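Local coordinates for protein-tyrosine-phosphatase (Shewanella sp., PDB 2Z72) that hydrolyses protein tyrosine phosphates as a cold-active, zinc-containing phosphatase, probably through a two-metal centre of the calcineurin-like phosphoesterase family, at residues A[260-271]-A[295-303]; A[199-210]-A[277-286]. All blocks are in the same frame, centred on the assembly; numbering follows the deposited sequence. Where two conformers were deposited one is given.

Contact 1: residues A[260-271]-A[295-303]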
loop_
_atom_site.group_PDB
_atom_site.type_symbol
_atom_site.label_atom_id
_atom_site.label_comp_id
_atom_site.label_asym_id
_atom_site.label_seq_id
_atom_site.Cartn_x
_atom_site.Cartn_y
_atom_site.Cartn_z
ATOM N N TYR A 260 9.881 -10.156 -13.298
ATOM C CA TYR A 260 11.105 -9.324 -13.289
ATOM C C TYR A 260 12.212 -9.968 -12.438
ATOM O O TYR A 260 13.372 -9.630 -12.610
ATOM C CB TYR A 260 10.850 -7.906 -12.790
ATOM C CG TYR A 260 9.832 -7.136 -13.576
ATOM C CD1 TYR A 260 9.518 -7.474 -14.902
ATOM C CD2 TYR A 260 9.186 -6.057 -13.039
ATOM C CE1 TYR A 260 8.572 -6.732 -15.614
ATOM C CE2 TYR A 260 8.261 -5.323 -13.752
ATOM C CZ TYR A 260 7.940 -5.656 -15.034
ATOM O OH TYR A 260 6.999 -4.915 -15.701
ATOM N N PHE A 261 11.837 -10.899 -11.567
ATOM C CA PHE A 261 12.745 -11.592 -10.665
ATOM C C PHE A 261 13.110 -12.976 -11.104
ATOM O O PHE A 261 13.821 -13.706 -10.398
ATOM C CB PHE A 261 12.126 -11.598 -9.250
ATOM C CG PHE A 261 11.897 -10.203 -8.744
ATOM C CD1 PHE A 261 10.652 -9.596 -8.913
ATOM C CD2 PHE A 261 12.909 -9.506 -8.143
ATOM C CE1 PHE A 261 10.500 -8.294 -8.494
ATOM C CE2 PHE A 261 12.717 -8.241 -7.701
ATOM C CZ PHE A 261 11.503 -7.612 -7.880
ATOM N N SER A 262 12.639 -13.376 -12.256
ATOM C CA SER A 262 12.934 -14.629 -12.893
ATOM C C SER A 262 14.318 -14.577 -13.523
ATOM O O SER A 262 14.702 -13.611 -14.162
ATOM C CB SER A 262 11.872 -15.012 -13.931
ATOM O OG SER A 262 12.248 -16.186 -14.634
ATOM N N GLU A 263 15.103 -15.637 -13.321
ATOM C CA GLU A 263 16.418 -15.668 -13.890
ATOM C C GLU A 263 16.399 -15.730 -15.428
ATOM O O GLU A 263 17.438 -15.497 -16.041
ATOM C CB GLU A 263 17.233 -16.913 -13.453
ATOM C CG GLU A 263 18.341 -16.609 -12.494
ATOM C CD GLU A 263 19.391 -17.666 -12.205
ATOM O OE1 GLU A 263 20.574 -17.311 -12.397
ATOM O OE2 GLU A 263 18.984 -18.739 -11.768
ATOM N N THR A 264 15.308 -16.017 -16.086
ATOM C CA THR A 264 15.248 -16.001 -17.539
ATOM C C THR A 264 14.694 -14.754 -18.180
ATOM O O THR A 264 14.738 -14.597 -19.397
ATOM C CB THR A 264 14.338 -17.150 -18.041
ATOM O OG1 THR A 264 13.087 -17.170 -17.387
ATOM C CG2 THR A 264 15.070 -18.428 -17.665
ATOM N N PHE A 265 14.080 -13.890 -17.374
ATOM C CA PHE A 265 13.595 -12.626 -17.891
ATOM C C PHE A 265 14.757 -11.814 -18.367
ATOM O O PHE A 265 15.823 -11.683 -17.750
ATOM C CB PHE A 265 12.878 -11.891 -16.748
ATOM C CG PHE A 265 12.073 -10.710 -17.262
ATOM C CD1 PHE A 265 12.502 -9.438 -16.997
ATOM C CD2 PHE A 265 10.910 -10.876 -18.009
ATOM C CE1 PHE A 265 11.819 -8.293 -17.411
ATOM C CE2 PHE A 265 10.234 -9.760 -18.435
ATOM C CZ PHE A 265 10.712 -8.506 -18.192
ATOM N N THR A 266 14.531 -11.254 -19.566
ATOM C CA THR A 266 15.642 -10.574 -20.197
ATOM C C THR A 266 15.407 -9.074 -20.229
ATOM O O THR A 266 14.273 -8.601 -20.254
ATOM C CB THR A 266 15.817 -11.017 -21.655
ATOM O OG1 THR A 266 14.551 -10.956 -22.346
ATOM C CG2 THR A 266 16.172 -12.484 -21.714
ATOM N N GLU A 267 16.532 -8.347 -20.193
ATOM C CA GLU A 267 16.477 -6.907 -20.294
ATOM C C GLU A 267 15.851 -6.460 -21.588
ATOM O O GLU A 267 15.134 -5.456 -21.618
ATOM C CB GLU A 267 17.879 -6.361 -20.160
ATOM C CG GLU A 267 17.933 -4.898 -19.902
ATOM C CD GLU A 267 19.178 -4.330 -19.251
ATOM O OE1 GLU A 267 19.467 -3.152 -19.538
ATOM O OE2 GLU A 267 19.827 -5.026 -18.429
ATOM N N ALA A 268 16.089 -7.141 -22.670
ATOM C CA ALA A 268 15.406 -6.809 -23.948
ATOM C C ALA A 268 13.887 -6.771 -23.841
ATOM O O ALA A 268 13.151 -5.929 -24.298
ATOM C CB ALA A 268 15.843 -7.782 -25.025
ATOM N N GLU A 269 13.317 -7.706 -23.146
ATOM C CA GLU A 269 11.897 -7.904 -22.905
ATOM C C GLU A 269 11.451 -6.748 -22.002
ATOM O O GLU A 269 10.438 -6.103 -22.289
ATOM C CB GLU A 269 11.524 -9.223 -22.215
ATOM C CG GLU A 269 10.066 -9.591 -22.212
ATOM C CD GLU A 269 9.213 -10.677 -21.688
ATOM O OE1 GLU A 269 9.800 -11.743 -21.377
ATOM O OE2 GLU A 269 7.943 -10.436 -21.602
ATOM N N LEU A 270 12.271 -6.454 -20.989
ATOM C CA LEU A 270 11.948 -5.280 -20.163
ATOM C C LEU A 270 11.882 -3.993 -20.979
ATOM O O LEU A 270 10.962 -3.182 -20.769
ATOM C CB LEU A 270 12.983 -5.184 -19.039
ATOM C CG LEU A 270 12.779 -4.091 -18.032
ATOM C CD1 LEU A 270 11.452 -4.261 -17.271
ATOM C CD2 LEU A 270 13.926 -4.135 -17.049
ATOM N N ASP A 271 12.825 -3.837 -21.893
ATOM C CA ASP A 271 12.836 -2.641 -22.710
ATOM C C ASP A 271 11.542 -2.486 -23.463
ATOM O O ASP A 271 11.059 -1.364 -23.622
ATOM C CB ASP A 271 14.007 -2.653 -23.711
ATOM C CG ASP A 271 15.338 -2.473 -23.031
ATOM O OD1 ASP A 271 15.391 -1.866 -21.943
ATOM O OD2 ASP A 271 16.339 -2.895 -23.687
ATOM N N LEU A 295 17.649 -3.787 -10.631
ATOM C CA LEU A 295 17.918 -4.870 -11.593
ATOM C C LEU A 295 17.909 -4.285 -12.997
ATOM O O LEU A 295 17.303 -3.240 -13.294
ATOM C CB LEU A 295 16.831 -5.947 -11.461
ATOM C CG LEU A 295 16.821 -6.703 -10.117
ATOM C CD1 LEU A 295 15.674 -7.662 -10.188
ATOM C CD2 LEU A 295 18.108 -7.459 -9.935
ATOM N N PHE A 296 18.606 -4.966 -13.891
ATOM C CA PHE A 296 18.593 -4.602 -15.326
ATOM C C PHE A 296 19.039 -3.165 -15.524
ATOM O O PHE A 296 18.355 -2.336 -16.078
ATOM C CB PHE A 296 17.241 -4.846 -15.958
ATOM C CG PHE A 296 16.755 -6.261 -15.768
ATOM C CD1 PHE A 296 15.721 -6.541 -14.905
ATOM C CD2 PHE A 296 17.359 -7.293 -16.435
ATOM C CE1 PHE A 296 15.280 -7.836 -14.746
ATOM C CE2 PHE A 296 16.946 -8.615 -16.290
ATOM C CZ PHE A 296 15.906 -8.891 -15.400
ATOM N N HIS A 297 20.271 -2.854 -15.058
ATOM C CA HIS A 297 20.809 -1.514 -15.204
ATOM C C HIS A 297 19.832 -0.504 -14.603
ATOM O O HIS A 297 19.579 0.576 -15.158
ATOM C CB HIS A 297 21.172 -1.297 -16.678
ATOM C CG HIS A 297 22.197 -2.245 -17.248
ATOM N ND1 HIS A 297 21.835 -3.397 -17.887
ATOM C CD2 HIS A 297 23.526 -2.234 -17.182
ATOM C CE1 HIS A 297 22.931 -4.065 -18.265
ATOM N NE2 HIS A 297 23.971 -3.378 -17.847
ATOM N N ASN A 298 19.283 -0.837 -13.441
ATOM C CA ASN A 298 18.348 -0.054 -12.652
ATOM C C ASN A 298 17.081 0.381 -13.402
ATOM O O ASN A 298 16.406 1.322 -12.993
ATOM C CB ASN A 298 19.059 1.176 -12.169
ATOM C CG ASN A 298 20.077 0.937 -11.092
ATOM O OD1 ASN A 298 19.839 0.157 -10.204
ATOM N ND2 ASN A 298 21.215 1.608 -11.184
ATOM N N LYS A 299 16.704 -0.401 -14.383
ATOM C CA LYS A 299 15.407 -0.253 -15.048
ATOM C C LYS A 299 14.239 -0.776 -14.206
ATOM O O LYS A 299 13.126 -0.292 -14.382
ATOM C CB LYS A 299 15.448 -1.010 -16.395
ATOM C CG LYS A 299 16.428 -0.345 -17.349
ATOM C CD LYS A 299 16.574 -1.126 -18.633
ATOM C CE LYS A 299 17.684 -0.572 -19.484
ATOM N NZ LYS A 299 17.897 -1.376 -20.731
ATOM N N VAL A 300 14.513 -1.734 -13.324
ATOM C CA VAL A 300 13.552 -2.179 -12.317
ATOM C C VAL A 300 14.170 -1.853 -10.962
ATOM O O VAL A 300 15.330 -2.189 -10.710
ATOM C CB VAL A 300 13.235 -3.685 -12.402
ATOM C CG1 VAL A 300 12.466 -4.154 -11.160
ATOM C CG2 VAL A 300 12.414 -4.056 -13.629
ATOM N N ILE A 301 13.378 -1.231 -10.099
ATOM C CA ILE A 301 13.811 -1.069 -8.705
ATOM C C ILE A 301 12.832 -1.833 -7.838
ATOM O O ILE A 301 11.649 -1.596 -7.857
ATOM C CB ILE A 301 13.923 0.378 -8.232
ATOM C CG1 ILE A 301 14.634 1.298 -9.247
ATOM C CG2 ILE A 301 14.617 0.415 -6.879
ATOM C CD1 ILE A 301 16.103 1.003 -9.457
ATOM N N ALA A 302 13.437 -2.770 -7.053
ATOM C CA ALA A 302 12.695 -3.591 -6.109
ATOM C C ALA A 302 12.635 -2.868 -4.785
ATOM O O ALA A 302 13.663 -2.511 -4.195
ATOM C CB ALA A 302 13.420 -4.931 -5.938
ATOM N N VAL A 303 11.422 -2.605 -4.291
ATOM C CA VAL A 303 11.235 -1.880 -3.045
ATOM C C VAL A 303 10.479 -2.695 -1.990
ATOM O O VAL A 303 10.091 -2.104 -0.984
ATOM C CB VAL A 303 10.587 -0.497 -3.285
ATOM C CG1 VAL A 303 11.486 0.368 -4.177
ATOM C CG2 VAL A 303 9.186 -0.578 -3.865
HETATM O O HOH W 1 18.581 -1.255 -23.578
#
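E267, in the first turn of helix 267-277, uses both carboxylate oxygens on the type I' turn 296-299. E267 OE2 accepts a hydrogen bond from H297 ND1 at 2.6 Å through its syn lone pair, close to the imidazole plane, while E267 OE1 turns its anti lone pair to K299 NZ at 2.7 Å. D271 OD1 adds a second salt bridge to K299 NZ at 2.8 Å, and a water joins D271 OD2 to that ammonium. A lysine suits this place because its extended chain carries NZ between two acids a helical turn apart. Replacing E267 with an alanine is likely to leave H297 without this acceptor and K299 with one carboxylate partner fewer.

F265 turns its edge to the face of F296 in an offset pair, planes at 74°. L270, its CG anti to the backbone N (chi1 -176°), brings L270 CD2 to 3.6 Å from F296 CB and also touches V300. A302 CB lies at the F261 ring edge, 3.8 Å from F261 CE2.

The classic bulge lets K299 and V300 both face L295. Salt bridges and a His-carboxylate hydrogen bond thus join the first helical turns to the hairpin, with aromatic and aliphatic side chains packed beside them.

Contact 2: residues A[199-210]-A[277-286]. With ZN (zinc ion), chain C.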
loop_
_atom_site.group_PDB
_atom_site.type_symbol
_atom_site.label_atom_id
_atom_site.label_comp_id
_atom_site.label_asym_id
_atom_site.label_seq_id
_atom_site.Cartn_x
_atom_site.Cartn_y
_atom_site.Cartn_z
ATOM N N LYS A 199 1.662 6.099 -12.707
ATOM C CA LYS A 199 2.834 6.641 -13.389
ATOM C C LYS A 199 3.121 8.010 -12.825
ATOM O O LYS A 199 2.230 8.850 -12.764
ATOM C CB LYS A 199 2.530 6.742 -14.895
ATOM C CG LYS A 199 3.728 7.160 -15.750
ATOM C CD LYS A 199 3.302 7.211 -17.267
ATOM C CE LYS A 199 4.335 7.826 -18.160
ATOM N NZ LYS A 199 3.714 7.935 -19.499
ATOM N N ILE A 200 4.327 8.228 -12.333
ATOM C CA ILE A 200 4.749 9.534 -11.884
ATOM C C ILE A 200 6.031 9.865 -12.651
ATOM O O ILE A 200 7.017 9.145 -12.594
ATOM C CB ILE A 200 5.011 9.613 -10.364
ATOM C CG1 ILE A 200 3.805 9.186 -9.559
ATOM C CG2 ILE A 200 5.503 11.005 -9.989
ATOM C CD1 ILE A 200 4.035 9.181 -8.050
ATOM N N ASN A 201 5.998 10.958 -13.396
ATOM C CA ASN A 201 7.167 11.363 -14.215
ATOM C C ASN A 201 7.459 10.193 -15.156
ATOM O O ASN A 201 6.542 9.732 -15.846
ATOM C CB ASN A 201 8.358 11.795 -13.353
ATOM C CG ASN A 201 7.986 12.856 -12.329
ATOM O OD1 ASN A 201 7.100 13.687 -12.552
ATOM N ND2 ASN A 201 8.766 12.843 -11.232
ATOM N N ASP A 202 8.702 9.748 -15.215
ATOM C CA ASP A 202 9.158 8.700 -16.096
ATOM C C ASP A 202 9.263 7.360 -15.379
ATOM O O ASP A 202 10.062 6.514 -15.760
ATOM C CB ASP A 202 10.482 9.138 -16.704
ATOM C CG ASP A 202 11.577 9.322 -15.680
ATOM O OD1 ASP A 202 12.783 9.203 -16.049
ATOM O OD2 ASP A 202 11.293 9.591 -14.503
ATOM N N VAL A 203 8.395 7.125 -14.365
ATOM C CA VAL A 203 8.462 5.905 -13.566
ATOM C C VAL A 203 7.065 5.313 -13.423
ATOM O O VAL A 203 6.092 6.033 -13.139
ATOM C CB VAL A 203 9.067 6.189 -12.180
ATOM C CG1 VAL A 203 9.202 4.908 -11.382
ATOM C CG2 VAL A 203 10.398 6.908 -12.302
ATOM N N LEU A 204 6.966 4.014 -13.607
ATOM C CA LEU A 204 5.718 3.244 -13.393
ATOM C C LEU A 204 5.822 2.485 -12.081
ATOM O O LEU A 204 6.875 1.906 -11.810
ATOM C CB LEU A 204 5.496 2.286 -14.552
ATOM C CG LEU A 204 4.052 1.785 -14.798
ATOM C CD1 LEU A 204 3.170 2.900 -15.316
ATOM C CD2 LEU A 204 4.088 0.638 -15.801
ATOM N N TYR A 205 4.739 2.448 -11.315
ATOM C CA TYR A 205 4.708 1.846 -9.972
ATOM C C TYR A 205 3.524 0.880 -9.912
ATOM O O TYR A 205 2.389 1.234 -10.216
ATOM C CB TYR A 205 4.471 2.906 -8.921
ATOM C CG TYR A 205 5.518 3.964 -8.806
ATOM C CD1 TYR A 205 5.519 5.059 -9.651
ATOM C CD2 TYR A 205 6.513 3.880 -7.841
ATOM C CE1 TYR A 205 6.476 6.054 -9.567
ATOM C CE2 TYR A 205 7.483 4.858 -7.766
ATOM C CZ TYR A 205 7.471 5.976 -8.616
ATOM O OH TYR A 205 8.470 6.902 -8.504
ATOM N N MET A 206 3.770 -0.327 -9.398
ATOM C CA MET A 206 2.723 -1.275 -9.070
ATOM C C MET A 206 3.327 -2.354 -8.167
ATOM O O MET A 206 4.519 -2.447 -7.960
ATOM C CB MET A 206 2.102 -1.844 -10.337
ATOM C CG MET A 206 2.814 -2.929 -11.123
ATOM S SD MET A 206 4.425 -2.488 -11.808
ATOM C CE MET A 206 3.944 -1.028 -12.750
ATOM N N HIS A 207 2.426 -3.197 -7.642
ATOM C CA HIS A 207 2.888 -4.139 -6.635
ATOM C C HIS A 207 3.791 -5.241 -7.180
ATOM O O HIS A 207 4.878 -5.472 -6.627
ATOM C CB HIS A 207 1.659 -4.728 -5.942
ATOM C CG HIS A 207 2.051 -5.653 -4.835
ATOM N ND1 HIS A 207 2.697 -5.176 -3.712
ATOM C CD2 HIS A 207 1.930 -6.979 -4.665
ATOM C CE1 HIS A 207 2.972 -6.186 -2.928
ATOM N NE2 HIS A 207 2.508 -7.340 -3.450
ATOM N N GLY A 208 3.360 -5.942 -8.211
ATOM C CA GLY A 208 4.047 -7.116 -8.738
ATOM C C GLY A 208 4.905 -6.822 -9.937
ATOM O O GLY A 208 6.137 -6.967 -9.934
ATOM N N GLY A 209 4.255 -6.379 -11.019
ATOM C CA GLY A 209 4.955 -6.030 -12.262
ATOM C C GLY A 209 4.011 -6.204 -13.414
ATOM O O GLY A 209 2.967 -6.774 -13.330
ATOM N N ILE A 210 4.448 -5.668 -14.598
ATOM C CA ILE A 210 3.659 -5.717 -15.809
ATOM C C ILE A 210 4.310 -6.735 -16.752
ATOM O O ILE A 210 5.460 -6.587 -17.141
ATOM C CB ILE A 210 3.542 -4.323 -16.448
ATOM C CG1 ILE A 210 3.133 -3.238 -15.460
ATOM C CG2 ILE A 210 2.610 -4.399 -17.678
ATOM C CD1 ILE A 210 1.732 -3.397 -14.912
ATOM N N PHE A 277 5.083 1.978 -22.036
ATOM C CA PHE A 277 4.561 2.977 -21.115
ATOM C C PHE A 277 5.309 4.310 -21.174
ATOM O O PHE A 277 4.973 5.233 -20.461
ATOM C CB PHE A 277 4.629 2.467 -19.690
ATOM C CG PHE A 277 3.697 1.301 -19.406
ATOM C CD1 PHE A 277 4.135 -0.009 -19.450
ATOM C CD2 PHE A 277 2.353 1.552 -19.051
ATOM C CE1 PHE A 277 3.308 -1.086 -19.154
ATOM C CE2 PHE A 277 1.567 0.482 -18.764
ATOM C CZ PHE A 277 2.008 -0.838 -18.773
ATOM N N ASN A 278 6.343 4.407 -22.026
ATOM C CA ASN A 278 7.180 5.584 -22.104
ATOM C C ASN A 278 7.725 6.004 -20.746
ATOM O O ASN A 278 7.633 7.147 -20.312
ATOM C CB ASN A 278 6.418 6.760 -22.728
ATOM C CG ASN A 278 7.217 7.947 -23.144
ATOM O OD1 ASN A 278 6.698 9.099 -23.061
ATOM N ND2 ASN A 278 8.447 7.785 -23.611
ATOM N N VAL A 279 8.321 4.996 -20.080
ATOM C CA VAL A 279 8.997 5.195 -18.807
ATOM C C VAL A 279 10.431 4.740 -18.914
ATOM O O VAL A 279 10.790 3.933 -19.748
ATOM C CB VAL A 279 8.239 4.507 -17.650
ATOM C CG1 VAL A 279 6.881 5.171 -17.479
ATOM C CG2 VAL A 279 8.137 3.027 -17.877
ATOM N N ASN A 280 11.231 5.197 -17.950
ATOM C CA ASN A 280 12.579 4.754 -17.819
ATOM C C ASN A 280 12.820 3.751 -16.709
ATOM O O ASN A 280 13.893 3.132 -16.631
ATOM C CB ASN A 280 13.486 5.973 -17.589
ATOM C CG ASN A 280 13.569 6.837 -18.816
ATOM O OD1 ASN A 280 13.748 6.301 -19.911
ATOM N ND2 ASN A 280 13.425 8.125 -18.640
ATOM N N HIS A 281 11.870 3.555 -15.796
ATOM C CA HIS A 281 12.018 2.691 -14.681
ATOM C C HIS A 281 10.632 2.160 -14.290
ATOM O O HIS A 281 9.646 2.865 -14.461
ATOM C CB HIS A 281 12.600 3.330 -13.421
ATOM C CG HIS A 281 13.824 4.128 -13.659
ATOM N ND1 HIS A 281 15.093 3.638 -13.728
ATOM C CD2 HIS A 281 13.938 5.459 -13.965
ATOM C CE1 HIS A 281 15.929 4.613 -14.007
ATOM N NE2 HIS A 281 15.264 5.766 -14.163
ATOM N N ILE A 282 10.652 0.975 -13.693
ATOM C CA ILE A 282 9.476 0.375 -13.070
ATOM C C ILE A 282 9.834 -0.001 -11.633
ATOM O O ILE A 282 10.892 -0.622 -11.427
ATOM C CB ILE A 282 8.935 -0.846 -13.836
ATOM C CG1 ILE A 282 8.625 -0.459 -15.286
ATOM C CG2 ILE A 282 7.682 -1.433 -13.193
ATOM C CD1 ILE A 282 8.310 -1.645 -16.193
ATOM N N VAL A 283 9.036 0.440 -10.697
ATOM C CA VAL A 283 9.246 0.226 -9.269
ATOM C C VAL A 283 8.184 -0.759 -8.787
ATOM O O VAL A 283 6.972 -0.499 -8.978
ATOM C CB VAL A 283 9.135 1.559 -8.559
ATOM C CG1 VAL A 283 9.129 1.356 -7.008
ATOM C CG2 VAL A 283 10.288 2.445 -8.909
ATOM N N VAL A 284 8.638 -1.852 -8.187
ATOM C CA VAL A 284 7.733 -2.907 -7.764
ATOM C C VAL A 284 8.079 -3.404 -6.348
ATOM O O VAL A 284 9.238 -3.295 -5.899
ATOM C CB VAL A 284 7.780 -4.125 -8.703
ATOM C CG1 VAL A 284 7.404 -3.696 -10.103
ATOM C CG2 VAL A 284 9.162 -4.790 -8.725
ATOM N N GLY A 285 7.070 -3.930 -5.710
ATOM C CA GLY A 285 7.233 -4.620 -4.424
ATOM C C GLY A 285 7.110 -6.112 -4.619
ATOM O O GLY A 285 7.721 -6.663 -5.581
ATOM N N HIS A 286 6.346 -6.782 -3.755
ATOM C CA HIS A 286 5.818 -8.119 -3.819
ATOM C C HIS A 286 6.820 -9.241 -3.640
ATOM O O HIS A 286 6.499 -10.216 -2.959
ATOM C CB HIS A 286 5.019 -8.337 -5.125
ATOM C CG HIS A 286 4.298 -9.625 -5.279
ATOM N ND1 HIS A 286 3.333 -10.127 -4.463
ATOM C CD2 HIS A 286 4.399 -10.538 -6.291
ATOM C CE1 HIS A 286 2.941 -11.273 -4.968
ATOM N NE2 HIS A 286 3.554 -11.580 -6.096
HETATM ZN ZN ZN C . 2.587 -9.195 -2.695
HETATM O O HOH W 2 2.398 5.935 -20.273
HETATM O O HOH W 3 15.429 8.222 -14.493
HETATM O O HOH W 4 7.272 -8.493 -7.760
HETATM O O HOH W 5 3.868 -9.970 -1.428
#
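The backbone O of D202 is gripped by two amides of 277-286: N280 N at 2.8 Å, and H281 N in a weak bond. D202 OD1 also takes N280 ND2 at 2.9 Å in a nearly straight bond (173°) in the amide plane, so asparagine suits a place donating to a carboxylate. Chi1 of 63° sets D202 CG between backbone N and carbonyl carbon, bringing the carboxylate to N280.

Strands 203-206 and 281-284 run parallel, their bonds alternating: L204 N to H281 O, V283 N to L204 O at 2.8 Å, M206 N to V283 O. V203 and Y205 pack on V283 on one face of the sheet. On the other, L204 CD2 stands 3.5 Å above the centre of the F277 ring, while I210 CG2 meets the ring's edge.

Past the strand ends, H207 NE2 and H286 ND1 bind one zinc ion at 2.0 and 2.1 Å, with D114, N149 and a water completing its site. H286 CB covers a face of the H207 ring, and the zinc at NE2 and T112 O at ND1 together hold the ring's rotation. Paired strands, hydrogen-bonded in register, thus bring two imidazoles to one zinc, whose ligand D114 also serves the second.

Both contacts belong to one mixed sheet, in which strand 281-284 of contact 2 lies between 203-206 and strand 300-302 of contact 1, and helix 267-277 leads straight into 281-284. Contact 2 is buried and ends at the zinc site; its main bonds are backbone ladder and metal ligation. Contact 1 lies farther from the centre of the chain, partly buried, and its polar bonds come from charged side chains at the surface, with aromatic and aliphatic groups beneath. They touch directly: Y260 OH meets the backbone of I210, and N298 O accepts from H281 ND1. Thus the outer helix and hairpin pack against the strand that leads to H286.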